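Local coordinates for lipoprotein (Colwellia psychrerythraea, PDB 3O0Y) that is of unknown function but is probably a lipoprotein that may act as a metallopeptidase, at residues E163-Y167 with F220-F224; Q403-P407 with H444-I448; T512-D516 with I543-M547. One frame throughout, in Å; residues are numbered along the deposited sequence.

How the contacts relate
No helix or strand serves two of the three contacts. Contact 2 lies nearest the middle of the chain, about 10 Å from its centre, yet it is only partly buried, joining a strand to a helix around a tyrosine and two histidines. Contacts 1 and 3 are buried joints between helices, centred about 25 and 17 Å out. Each couples apolar contacts with one side-chain donor bonded to a backbone carbonyl, a tyrosine hydroxyl in contact 1 and a histidine N-H in contact 3. Contacts 2 and 3 approach to about 8 Å between nearest atoms, and one sulfate lies near both: R545 binds it, and the H444 side chain is about 5 Å away.

Contact 1: residues E163-Y167 with F220-F224; sequences EALDY and FVNVF
Y167 spans most of the distance to helix 219-228, ending with its hydroxyl on the backbone of F220. The axes of the two short segments are nearly antiparallel (175°) and come no closer than 12.5 Å, so a long, flat residue suits the place. With CG anti to the backbone N (chi1 -172°), CB sends the ring straight across. Y167 CD2 meets F224 first, at 3.6 Å from F224 CD1. Y167 CE2 follows, 3.7 Å from the same F224 CD1 and close to F220 O. The two ring planes are not far from parallel but are offset so that little of one ring lies over the other, the contact being made by their CD2 and CD1 corners. Y167 CZ comes 4.1 Å from F220 CD1. At the tip, Y167 OH donates a 2.7 Å hydrogen bond to F220 O, in the carbonyl plane and on a lone pair (C=O...O angle 117°). The same F220 O also receives a weak bond from F224 N within its helix, so two donors share it and the buried hydroxyl finds a partner. One turn back from Y167, A164 is small enough to sit at the edge of the F224 ring, with A164 CB 3.8 Å from F224 CE1. Two further helices enclose the joint: Y167 and F220 both touch M152 of helix 144-154, while F224 packs against I243 and V246 of helix 236-268.

Contact 2: residues Q403-P407 with H444-I448; sequences QYTSP and HHWQI
Y404 lays one face of its ring over the first turn of helix 444-452, with H445 N 4.0 Å above the ring centre and H444 C displaced toward the rim. A tyrosine suits this spot because it offers a broad apolar face and a polar tip. The ring packs on H444 CB, which lies 3.7 Å from Y404 CD2, and presses closely on H445, whose CB is 3.4 Å from Y404 CE1. At the tip, Y404 OH and H445 ND1 share a 2.7 Å hydrogen bond. With CG of H445 anti to its backbone N (chi1 176°), the imidazole is carried to the hydroxyl; the ring planes stand at 68° and neither covers the other. On the next turn, I448 CD1 reaches Y404 CE2 at 3.7 Å, while its other branch, CG2, rests near S406 OG and P407 CD. S406 OG is anchored on P407 O. Strand 402-405 is an outermost strand of the small mixed sheet, pairing with strand 416-419. Beyond H444 lie H438 and E439 of helix 432-439 and E471 of helix 467-483, a cluster reminiscent of the zinc sites of MA-clan peptidases, although this resemblance alone does not show a bound metal.

Contact 3: residues T512-D516 with I543-M547; sequences TGLHD and IERYM. With SO4 (sulfate ion), chain D.
The polar link is made by H515, whose NE2 donates a nearly straight hydrogen bond (N-H...O 162°) of 2.7 Å to Y546 O. The carbonyl oxygen lies in the imidazole plane, whereas the donor stands 48° above the carbonyl plane, away from the lone pairs. Y546 O is probably left available, since P550, four places on, has no N-H to offer the helix. A histidine suits the position since it uses both nitrogens: ND1 is hydrogen-bonded to I278 N, which together with the NE2 bond fixes the turn of the ring. With a leucine in place of H515, Y546 O and I278 N would probably each lose a hydrogen-bond partner.

The apolar link rests on one methyl. L514 CD1 lies 4.0 Å from Y546 CB, and 4.2 Å from both I543 CG2 and M547 CG. Leucine suits because it carries an apolar methyl this far with nothing polar to satisfy. L514 CB also lies over one face of the H515 ring.

On the side of helix 536-548 turned to contact 2, R545 hydrogen-bonds a sulfate. Its extended chain brings the guanidinium edge to the anion: R545 NH2 lies 2.7 Å from sulfate O4, and R545 NH1 adds a weak bond to the same oxygen. The sulfate probably comes from the crystallisation liquor but may mark a pocket, as R504, R507 and Y556 also bind it; R507 NE bonds Y546 OH.

Helix 521-532 lies against the joint of helices 491-515 and 536-548: A524 touches both L514 and I543, M528 touches Y546, and H515 meets the Y288 ring of helix 284-296.

Contact 1: residues E163-Y167 with F220-F224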
ATOM      1  N   GLU A 163       6.535  -3.073  27.691  1.00 11.58           N
ATOM      2  CA  GLU A 163       5.801  -2.805  26.435  1.00 11.58           C
ATOM      3  C   GLU A 163       4.486  -2.068  26.681  1.00 11.58           C
ATOM      4  O   GLU A 163       4.136  -1.180  25.938  1.00 11.05           O
ATOM      5  CB  GLU A 163       5.576  -4.085  25.681  1.00 11.12           C
ATOM      6  CG  GLU A 163       6.885  -4.666  25.089  1.00 11.75           C
ATOM      7  CD  GLU A 163       6.754  -6.042  24.441  1.00 19.66           C
ATOM      8  OE1 GLU A 163       5.666  -6.683  24.397  1.00 16.61           O
ATOM      9  OE2 GLU A 163       7.780  -6.483  23.895  1.00 23.66           O
ATOM     10  N   ALA A 164       3.779  -2.364  27.770  1.00 10.33           N
ATOM     11  CA  ALA A 164       2.576  -1.588  28.082  1.00 10.43           C
ATOM     12  C   ALA A 164       2.918  -0.139  28.316  1.00  9.68           C
ATOM     13  O   ALA A 164       2.195   0.764  27.915  1.00 10.85           O
ATOM     14  CB  ALA A 164       1.901  -2.151  29.334  1.00  9.75           C
ATOM     15  N   LEU A 165       4.006   0.087  29.004  1.00  9.67           N
ATOM     16  CA  LEU A 165       4.419   1.439  29.330  1.00 11.29           C
ATOM     17  C   LEU A 165       4.879   2.172  28.050  1.00 11.09           C
ATOM     18  O   LEU A 165       4.619   3.365  27.884  1.00 11.86           O
ATOM     19  CB  LEU A 165       5.505   1.438  30.389  1.00 12.62           C
ATOM     20  CG  LEU A 165       5.045   1.068  31.832  1.00 12.99           C
ATOM     21  CD1 LEU A 165       6.244   0.860  32.760  1.00 20.23           C
ATOM     22  CD2 LEU A 165       4.080   2.122  32.413  1.00 15.46           C
ATOM     23  N   ASP A 166       5.508   1.478  27.121  1.00 11.58           N
ATOM     24  CA  ASP A 166       5.793   2.124  25.808  1.00 11.59           C
ATOM     25  C   ASP A 166       4.551   2.654  25.042  1.00 12.03           C
ATOM     26  O   ASP A 166       4.574   3.733  24.376  1.00 12.22           O
ATOM     27  CB  ASP A 166       6.517   1.178  24.874  1.00 12.61           C
ATOM     28  CG  ASP A 166       7.941   0.810  25.327  1.00 13.43           C
ATOM     29  OD1 ASP A 166       8.523   1.499  26.168  1.00 15.85           O
ATOM     30  OD2 ASP A 166       8.456  -0.242  24.846  1.00 14.64           O
ATOM     31  N   TYR A 167       3.452   1.914  25.167  1.00 10.26           N
ATOM     32  CA  TYR A 167       2.161   2.298  24.562  1.00  9.67           C
ATOM     33  C   TYR A 167       1.623   3.559  25.225  1.00 11.00           C
ATOM     34  O   TYR A 167       1.216   4.502  24.548  1.00  8.75           O
ATOM     35  CB  TYR A 167       1.212   1.094  24.710  1.00  9.43           C
ATOM     36  CG  TYR A 167      -0.115   1.110  24.038  1.00 10.91           C
ATOM     37  CD1 TYR A 167      -0.241   0.735  22.714  1.00 12.08           C
ATOM     38  CD2 TYR A 167      -1.268   1.519  24.723  1.00 12.42           C
ATOM     39  CE1 TYR A 167      -1.533   0.617  22.103  1.00  9.18           C
ATOM     40  CE2 TYR A 167      -2.541   1.382  24.134  1.00 11.34           C
ATOM     41  CZ  TYR A 167      -2.652   0.998  22.821  1.00 10.57           C
ATOM     42  OH  TYR A 167      -3.885   0.903  22.219  1.00 12.84           O
ATOM     43  N   PHE A 220      -8.244   2.382  21.318  1.00 11.13           N
ATOM     44  CA  PHE A 220      -6.933   2.382  21.995  1.00 11.19           C
ATOM     45  C   PHE A 220      -7.022   1.641  23.342  1.00 11.89           C
ATOM     46  O   PHE A 220      -6.089   0.949  23.742  1.00 10.79           O
ATOM     47  CB  PHE A 220      -6.448   3.808  22.246  1.00 11.45           C
ATOM     48  CG  PHE A 220      -5.593   4.425  21.126  1.00  9.52           C
ATOM     49  CD1 PHE A 220      -4.552   3.768  20.536  1.00 13.53           C
ATOM     50  CD2 PHE A 220      -5.829   5.764  20.759  1.00 13.79           C
ATOM     51  CE1 PHE A 220      -3.750   4.411  19.571  1.00 12.09           C
ATOM     52  CE2 PHE A 220      -5.050   6.388  19.813  1.00 11.99           C
ATOM     53  CZ  PHE A 220      -4.012   5.708  19.223  1.00 13.25           C
ATOM     54  N   VAL A 221      -8.090   1.919  24.106  1.00 11.74           N
ATOM     55  CA  VAL A 221      -8.369   1.207  25.394  1.00 10.36           C
ATOM     56  C   VAL A 221      -8.764  -0.258  25.196  1.00 10.30           C
ATOM     57  O   VAL A 221      -8.229  -1.152  25.854  1.00 11.57           O
ATOM     58  CB  VAL A 221      -9.480   1.875  26.160  1.00 11.00           C
ATOM     59  CG1 VAL A 221      -9.667   1.136  27.523  1.00 13.29           C
ATOM     60  CG2 VAL A 221      -9.166   3.367  26.324  1.00 10.64           C
ATOM     61  N   ASN A 222      -9.729  -0.525  24.326  1.00 10.37           N
ATOM     62  CA  ASN A 222     -10.204  -1.893  24.147  1.00 12.43           C
ATOM     63  C   ASN A 222      -9.140  -2.874  23.616  1.00 12.04           C
ATOM     64  O   ASN A 222      -9.063  -4.034  24.048  1.00 11.96           O
ATOM     65  CB  ASN A 222     -11.483  -1.879  23.286  1.00 14.33           C
ATOM     66  CG  ASN A 222     -12.713  -1.278  24.012  1.00 20.51           C
ATOM     67  OD1 ASN A 222     -13.640  -0.766  23.365  1.00 30.53           O
ATOM     68  ND2 ASN A 222     -12.743  -1.385  25.301  1.00 21.38           N
ATOM     69  N   VAL A 223      -8.307  -2.416  22.670  1.00 11.24           N
ATOM     70  CA  VAL A 223      -7.185  -3.205  22.238  1.00 12.80           C
ATOM     71  C   VAL A 223      -6.235  -3.453  23.376  1.00 10.61           C
ATOM     72  O   VAL A 223      -5.751  -4.549  23.570  1.00 12.85           O
ATOM     73  CB  VAL A 223      -6.435  -2.472  21.077  1.00 12.74           C
ATOM     74  CG1 VAL A 223      -5.094  -3.201  20.828  1.00 16.93           C
ATOM     75  CG2 VAL A 223      -7.413  -2.416  19.829  1.00 14.11           C
ATOM     76  N   PHE A 224      -5.908  -2.416  24.118  1.00 10.87           N
ATOM     77  CA  PHE A 224      -5.032  -2.591  25.229  1.00 10.38           C
ATOM     78  C   PHE A 224      -5.628  -3.603  26.242  1.00 12.38           C
ATOM     79  O   PHE A 224      -4.912  -4.501  26.737  1.00 11.75           O
ATOM     80  CB  PHE A 224      -4.769  -1.270  25.913  1.00 11.45           C
ATOM     81  CG  PHE A 224      -3.744  -1.370  26.981  1.00 11.06           C
ATOM     82  CD1 PHE A 224      -2.420  -1.251  26.701  1.00 13.05           C
ATOM     83  CD2 PHE A 224      -4.122  -1.609  28.293  1.00 11.35           C
ATOM     84  CE1 PHE A 224      -1.456  -1.327  27.733  1.00 13.57           C
ATOM     85  CE2 PHE A 224      -3.191  -1.708  29.321  1.00 12.42           C
ATOM     86  CZ  PHE A 224      -1.868  -1.582  29.052  1.00 12.79           C
TER

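Contact 2: residues Q403-P407 with H444-I448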
ATOM      1  N   GLN A 403      -6.543  -6.549   1.918  1.00  7.74           N
ATOM      2  CA  GLN A 403      -5.271  -5.818   2.050  1.00  9.57           C
ATOM      3  C   GLN A 403      -4.267  -6.854   2.503  1.00  8.75           C
ATOM      4  O   GLN A 403      -4.634  -7.873   3.071  1.00 11.69           O
ATOM      5  CB  GLN A 403      -5.431  -4.746   3.111  1.00 11.31           C
ATOM      6  CG  GLN A 403      -4.230  -3.876   3.305  1.00 18.22           C
ATOM      7  CD  GLN A 403      -4.613  -2.646   4.074  1.00 29.92           C
ATOM      8  OE1 GLN A 403      -5.175  -2.742   5.160  1.00 33.47           O
ATOM      9  NE2 GLN A 403      -4.441  -1.485   3.444  1.00 37.84           N
ATOM     10  N   TYR A 404      -2.997  -6.581   2.290  1.00  7.72           N
ATOM     11  CA  TYR A 404      -1.945  -7.446   2.797  1.00  6.75           C
ATOM     12  C   TYR A 404      -1.054  -6.554   3.639  1.00  9.16           C
ATOM     13  O   TYR A 404      -0.677  -5.443   3.201  1.00  8.03           O
ATOM     14  CB  TYR A 404      -1.097  -8.058   1.670  1.00  7.44           C
ATOM     15  CG  TYR A 404       0.086  -8.830   2.189  1.00  5.98           C
ATOM     16  CD1 TYR A 404      -0.065 -10.038   2.751  1.00  9.45           C
ATOM     17  CD2 TYR A 404       1.364  -8.298   2.155  1.00  5.67           C
ATOM     18  CE1 TYR A 404       1.021 -10.736   3.247  1.00  6.21           C
ATOM     19  CE2 TYR A 404       2.440  -8.966   2.628  1.00  4.94           C
ATOM     20  CZ  TYR A 404       2.285 -10.151   3.217  1.00  7.47           C
ATOM     21  OH  TYR A 404       3.360 -10.825   3.713  1.00  8.27           O
ATOM     22  N   THR A 405      -0.727  -7.031   4.823  1.00  7.94           N
ATOM     23  CA  THR A 405       0.331  -6.411   5.678  1.00  8.49           C
ATOM     24  C   THR A 405       1.530  -7.281   5.842  1.00  8.18           C
ATOM     25  O   THR A 405       1.396  -8.484   5.994  1.00  9.07           O
ATOM     26  CB  THR A 405      -0.223  -6.004   7.053  1.00  9.07           C
ATOM     27  OG1 THR A 405      -0.842  -7.126   7.693  1.00  8.70           O
ATOM     28  CG2 THR A 405      -1.276  -4.885   6.898  1.00 12.19           C
ATOM     29  N   SER A 406       2.713  -6.676   5.657  1.00  8.03           N
ATOM     30  CA  SER A 406       3.968  -7.435   5.707  1.00  9.82           C
ATOM     31  C   SER A 406       4.234  -8.080   7.072  1.00  8.67           C
ATOM     32  O   SER A 406       3.788  -7.576   8.118  1.00  7.50           O
ATOM     33  CB  SER A 406       5.097  -6.489   5.393  1.00 12.10           C
ATOM     34  OG  SER A 406       6.397  -7.091   5.687  1.00 18.32           O
ATOM     35  N   PRO A 407       4.930  -9.208   7.064  1.00  7.17           N
ATOM     36  CA  PRO A 407       5.449  -9.687   8.368  1.00  7.20           C
ATOM     37  C   PRO A 407       6.470  -8.705   8.993  1.00  7.74           C
ATOM     38  O   PRO A 407       7.055  -7.881   8.317  1.00  9.34           O
ATOM     39  CB  PRO A 407       6.175 -10.956   8.007  1.00 10.24           C
ATOM     40  CG  PRO A 407       5.923 -11.198   6.504  1.00  8.50           C
ATOM     41  CD  PRO A 407       5.592  -9.865   5.944  1.00  8.25           C
ATOM     42  N   HIS A 444       1.149 -10.571  -3.228  1.00  5.88           N
ATOM     43  CA  HIS A 444       1.883  -9.756  -2.285  1.00  4.57           C
ATOM     44  C   HIS A 444       2.677 -10.538  -1.266  1.00  5.44           C
ATOM     45  O   HIS A 444       3.839 -10.194  -1.045  1.00  5.28           O
ATOM     46  CB  HIS A 444       0.977  -8.817  -1.529  1.00  4.58           C
ATOM     47  CG  HIS A 444       0.480  -7.627  -2.302  1.00  5.83           C
ATOM     48  ND1 HIS A 444       1.267  -6.924  -3.208  1.00  8.07           N
ATOM     49  CD2 HIS A 444      -0.720  -7.004  -2.270  1.00  9.13           C
ATOM     50  CE1 HIS A 444       0.559  -5.891  -3.661  1.00  8.97           C
ATOM     51  NE2 HIS A 444      -0.644  -5.918  -3.115  1.00  9.43           N
ATOM     52  N   HIS A 445       2.104 -11.539  -0.618  1.00  5.43           N
ATOM     53  CA  HIS A 445       2.831 -12.261   0.428  1.00  5.66           C
ATOM     54  C   HIS A 445       4.073 -12.956  -0.146  1.00  6.16           C
ATOM     55  O   HIS A 445       5.202 -12.832   0.366  1.00  6.95           O
ATOM     56  CB  HIS A 445       1.941 -13.274   1.158  1.00  6.94           C
ATOM     57  CG  HIS A 445       2.730 -14.077   2.155  1.00  6.13           C
ATOM     58  ND1 HIS A 445       3.195 -13.499   3.320  1.00  6.07           N
ATOM     59  CD2 HIS A 445       3.297 -15.315   2.084  1.00  7.87           C
ATOM     60  CE1 HIS A 445       3.952 -14.389   3.969  1.00  6.84           C
ATOM     61  NE2 HIS A 445       4.055 -15.497   3.232  1.00  6.36           N
ATOM     62  N   TRP A 446       3.906 -13.674  -1.256  1.00  5.01           N
ATOM     63  CA  TRP A 446       4.988 -14.430  -1.810  1.00  6.90           C
ATOM     64  C   TRP A 446       6.147 -13.453  -2.159  1.00  6.96           C
ATOM     65  O   TRP A 446       7.304 -13.723  -1.847  1.00  5.68           O
ATOM     66  CB  TRP A 446       4.522 -15.237  -3.015  1.00  7.31           C
ATOM     67  CG  TRP A 446       5.444 -16.362  -3.422  1.00  3.80           C
ATOM     68  CD1 TRP A 446       6.309 -16.372  -4.486  1.00  3.50           C
ATOM     69  CD2 TRP A 446       5.494 -17.663  -2.855  1.00  4.81           C
ATOM     70  NE1 TRP A 446       6.893 -17.591  -4.598  1.00  5.50           N
ATOM     71  CE2 TRP A 446       6.433 -18.401  -3.607  1.00  3.92           C
ATOM     72  CE3 TRP A 446       4.834 -18.276  -1.784  1.00  5.08           C
ATOM     73  CZ2 TRP A 446       6.736 -19.724  -3.331  1.00  5.66           C
ATOM     74  CZ3 TRP A 446       5.141 -19.579  -1.527  1.00  5.44           C
ATOM     75  CH2 TRP A 446       6.029 -20.313  -2.320  1.00  5.39           C
ATOM     76  N   GLN A 447       5.802 -12.339  -2.774  1.00  5.63           N
ATOM     77  CA  GLN A 447       6.803 -11.378  -3.259  1.00  7.03           C
ATOM     78  C   GLN A 447       7.469 -10.670  -2.113  1.00  6.34           C
ATOM     79  O   GLN A 447       8.723 -10.701  -2.009  1.00  5.97           O
ATOM     80  CB  GLN A 447       6.182 -10.406  -4.234  1.00  5.43           C
ATOM     81  CG  GLN A 447       7.063  -9.320  -4.759  1.00  5.02           C
ATOM     82  CD  GLN A 447       7.103  -8.136  -3.851  1.00  6.05           C
ATOM     83  OE1 GLN A 447       6.118  -7.437  -3.689  1.00  9.40           O
ATOM     84  NE2 GLN A 447       8.340  -7.803  -3.366  1.00  5.95           N
ATOM     85  N   ILE A 448       6.656 -10.120  -1.219  1.00  5.91           N
ATOM     86  CA  ILE A 448       7.225  -9.347  -0.061  1.00  6.03           C
ATOM     87  C   ILE A 448       8.088 -10.226   0.855  1.00  6.45           C
ATOM     88  O   ILE A 448       9.164  -9.859   1.282  1.00  6.74           O
ATOM     89  CB  ILE A 448       6.095  -8.651   0.694  1.00  6.52           C
ATOM     90  CG1 ILE A 448       5.639  -7.454  -0.133  1.00 10.33           C
ATOM     91  CG2 ILE A 448       6.480  -8.215   2.145  1.00  6.86           C
ATOM     92  CD1 ILE A 448       4.356  -6.851   0.304  1.00 14.44           C
TER

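Contact 3: residues T512-D516 with I543-M547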
ATOM      1  N   THR A 512      -5.307   9.572 -14.478  1.00  5.80           N
ATOM      2  CA  THR A 512      -4.851  10.605 -15.443  1.00  8.78           C
ATOM      3  C   THR A 512      -6.022  11.574 -15.769  1.00  8.84           C
ATOM      4  O   THR A 512      -5.826  12.761 -16.005  1.00 10.30           O
ATOM      5  CB  THR A 512      -4.309  10.001 -16.708  1.00  7.90           C
ATOM      6  OG1 THR A 512      -5.264   9.085 -17.309  1.00  6.82           O
ATOM      7  CG2 THR A 512      -3.026   9.216 -16.465  1.00  8.73           C
ATOM      8  N   GLY A 513      -7.242  11.020 -15.813  1.00  9.23           N
ATOM      9  CA  GLY A 513      -8.484  11.828 -16.021  1.00  7.40           C
ATOM     10  C   GLY A 513      -8.584  12.965 -15.027  1.00  7.90           C
ATOM     11  O   GLY A 513      -8.651  14.137 -15.431  1.00  9.03           O
ATOM     12  N   LEU A 514      -8.629  12.613 -13.763  1.00  6.79           N
ATOM     13  CA  LEU A 514      -8.713  13.589 -12.668  1.00  6.70           C
ATOM     14  C   LEU A 514      -7.533  14.547 -12.624  1.00  7.58           C
ATOM     15  O   LEU A 514      -7.718  15.751 -12.448  1.00  7.42           O
ATOM     16  CB  LEU A 514      -8.720  12.827 -11.338  1.00  7.48           C
ATOM     17  CG  LEU A 514      -9.982  12.081 -11.003  1.00  8.59           C
ATOM     18  CD1 LEU A 514      -9.646  10.983  -9.931  1.00  8.59           C
ATOM     19  CD2 LEU A 514     -11.093  12.976 -10.511  1.00  8.10           C
ATOM     20  N   HIS A 515      -6.319  14.026 -12.722  1.00  6.99           N
ATOM     21  CA  HIS A 515      -5.152  14.809 -12.320  1.00  7.96           C
ATOM     22  C   HIS A 515      -4.516  15.589 -13.469  1.00  9.09           C
ATOM     23  O   HIS A 515      -3.788  16.550 -13.227  1.00 10.26           O
ATOM     24  CB  HIS A 515      -4.130  13.888 -11.674  1.00  8.01           C
ATOM     25  CG  HIS A 515      -4.585  13.393 -10.323  1.00  8.83           C
ATOM     26  ND1 HIS A 515      -4.963  14.264  -9.316  1.00  8.36           N
ATOM     27  CD2 HIS A 515      -4.807  12.146  -9.847  1.00  6.74           C
ATOM     28  CE1 HIS A 515      -5.307  13.567  -8.250  1.00  9.40           C
ATOM     29  NE2 HIS A 515      -5.214  12.276  -8.545  1.00  7.59           N
ATOM     30  N   ASP A 516      -4.802  15.188 -14.710  1.00  9.77           N
ATOM     31  CA  ASP A 516      -4.312  15.895 -15.919  1.00 10.96           C
ATOM     32  C   ASP A 516      -5.393  16.398 -16.877  1.00 10.54           C
ATOM     33  O   ASP A 516      -5.296  17.545 -17.378  1.00 12.52           O
ATOM     34  CB  ASP A 516      -3.324  15.005 -16.675  1.00 10.40           C
ATOM     35  CG  ASP A 516      -2.759  15.705 -17.939  1.00 14.84           C
ATOM     36  OD1 ASP A 516      -1.920  16.576 -17.796  1.00 17.23           O
ATOM     37  OD2 ASP A 516      -3.229  15.402 -19.036  1.00 20.66           O
ATOM     38  N   ILE A 543     -12.450   6.684  -6.147  1.00  8.67           N
ATOM     39  CA  ILE A 543     -12.170   7.985  -6.789  1.00  8.48           C
ATOM     40  C   ILE A 543     -11.618   8.994  -5.743  1.00  8.63           C
ATOM     41  O   ILE A 543     -10.620   9.671  -5.988  1.00  7.65           O
ATOM     42  CB  ILE A 543     -13.447   8.570  -7.500  1.00  8.32           C
ATOM     43  CG1 ILE A 543     -13.853   7.661  -8.657  1.00 10.19           C
ATOM     44  CG2 ILE A 543     -13.214  10.109  -7.903  1.00 10.24           C
ATOM     45  CD1 ILE A 543     -12.730   7.228  -9.630  1.00  9.88           C
ATOM     46  N   GLU A 544     -12.169   9.016  -4.526  1.00  8.85           N
ATOM     47  CA  GLU A 544     -11.625   9.906  -3.493  1.00  8.06           C
ATOM     48  C   GLU A 544     -10.208   9.526  -3.029  1.00  8.43           C
ATOM     49  O   GLU A 544      -9.391  10.359  -2.718  1.00  6.60           O
ATOM     50  CB  GLU A 544     -12.588  10.066  -2.311  1.00 10.50           C
ATOM     51  CG  GLU A 544     -13.954  10.714  -2.820  1.00  8.45           C
ATOM     52  CD  GLU A 544     -15.003  10.946  -1.772  1.00 11.46           C
ATOM     53  OE1 GLU A 544     -14.698  10.736  -0.572  1.00 14.32           O
ATOM     54  OE2 GLU A 544     -16.101  11.451  -2.129  1.00 14.85           O
ATOM     55  N   ARG A 545      -9.914   8.238  -3.013  1.00  7.77           N
ATOM     56  CA  ARG A 545      -8.562   7.745  -2.779  1.00  7.98           C
ATOM     57  C   ARG A 545      -7.624   8.321  -3.868  1.00  6.79           C
ATOM     58  O   ARG A 545      -6.542   8.815  -3.535  1.00  7.22           O
ATOM     59  CB  ARG A 545      -8.541   6.198  -2.832  1.00  8.47           C
ATOM     60  CG  ARG A 545      -7.205   5.583  -3.112  1.00  7.14           C
ATOM     61  CD  ARG A 545      -7.333   4.053  -3.194  1.00  9.70           C
ATOM     62  NE  ARG A 545      -6.201   3.467  -3.863  1.00  7.50           N
ATOM     63  CZ  ARG A 545      -6.023   2.164  -3.948  1.00 10.56           C
ATOM     64  NH1 ARG A 545      -4.994   1.698  -4.602  1.00  9.04           N
ATOM     65  NH2 ARG A 545      -6.918   1.351  -3.397  1.00 11.15           N
ATOM     66  N   TYR A 546      -8.016   8.228  -5.127  1.00  8.55           N
ATOM     67  CA  TYR A 546      -7.122   8.638  -6.251  1.00  7.68           C
ATOM     68  C   TYR A 546      -6.834  10.111  -6.152  1.00  8.05           C
ATOM     69  O   TYR A 546      -5.720  10.605  -6.444  1.00  7.32           O
ATOM     70  CB  TYR A 546      -7.689   8.301  -7.621  1.00  6.99           C
ATOM     71  CG  TYR A 546      -8.060   6.833  -7.778  1.00  5.32           C
ATOM     72  CD1 TYR A 546      -7.483   5.840  -7.030  1.00  7.51           C
ATOM     73  CD2 TYR A 546      -9.058   6.482  -8.634  1.00  7.83           C
ATOM     74  CE1 TYR A 546      -7.911   4.523  -7.187  1.00  8.49           C
ATOM     75  CE2 TYR A 546      -9.478   5.156  -8.785  1.00  7.11           C
ATOM     76  CZ  TYR A 546      -8.932   4.222  -8.053  1.00  8.20           C
ATOM     77  OH  TYR A 546      -9.440   2.912  -8.230  1.00  8.25           O
ATOM     78  N   MET A 547      -7.843  10.833  -5.697  1.00  7.21           N
ATOM     79  CA  MET A 547      -7.727  12.302  -5.506  1.00  7.35           C
ATOM     80  C   MET A 547      -6.682  12.632  -4.418  1.00  8.19           C
ATOM     81  O   MET A 547      -5.945  13.574  -4.561  1.00  9.15           O
ATOM     82  CB  MET A 547      -9.068  12.945  -5.150  1.00  9.65           C
ATOM     83  CG  MET A 547     -10.126  13.000  -6.272  1.00 11.18           C
ATOM     84  SD  MET A 547     -11.872  13.369  -5.749  1.00  4.87           S
ATOM     85  CE  MET A 547     -11.535  14.922  -4.805  1.00  9.19           C
TER
HETATM   86  S   SO4 D 610      -5.674  -2.440  -4.281  1.00 22.32           S
HETATM   87  O1  SO4 D 610      -5.713  -2.928  -5.686  1.00 20.64           O
HETATM   88  O2  SO4 D 610      -6.173  -3.473  -3.437  1.00 25.87           O
HETATM   89  O3  SO4 D 610      -4.293  -2.175  -3.808  1.00 24.42           O
HETATM   90  O4  SO4 D 610      -6.316  -1.156  -4.173  1.00 29.62           O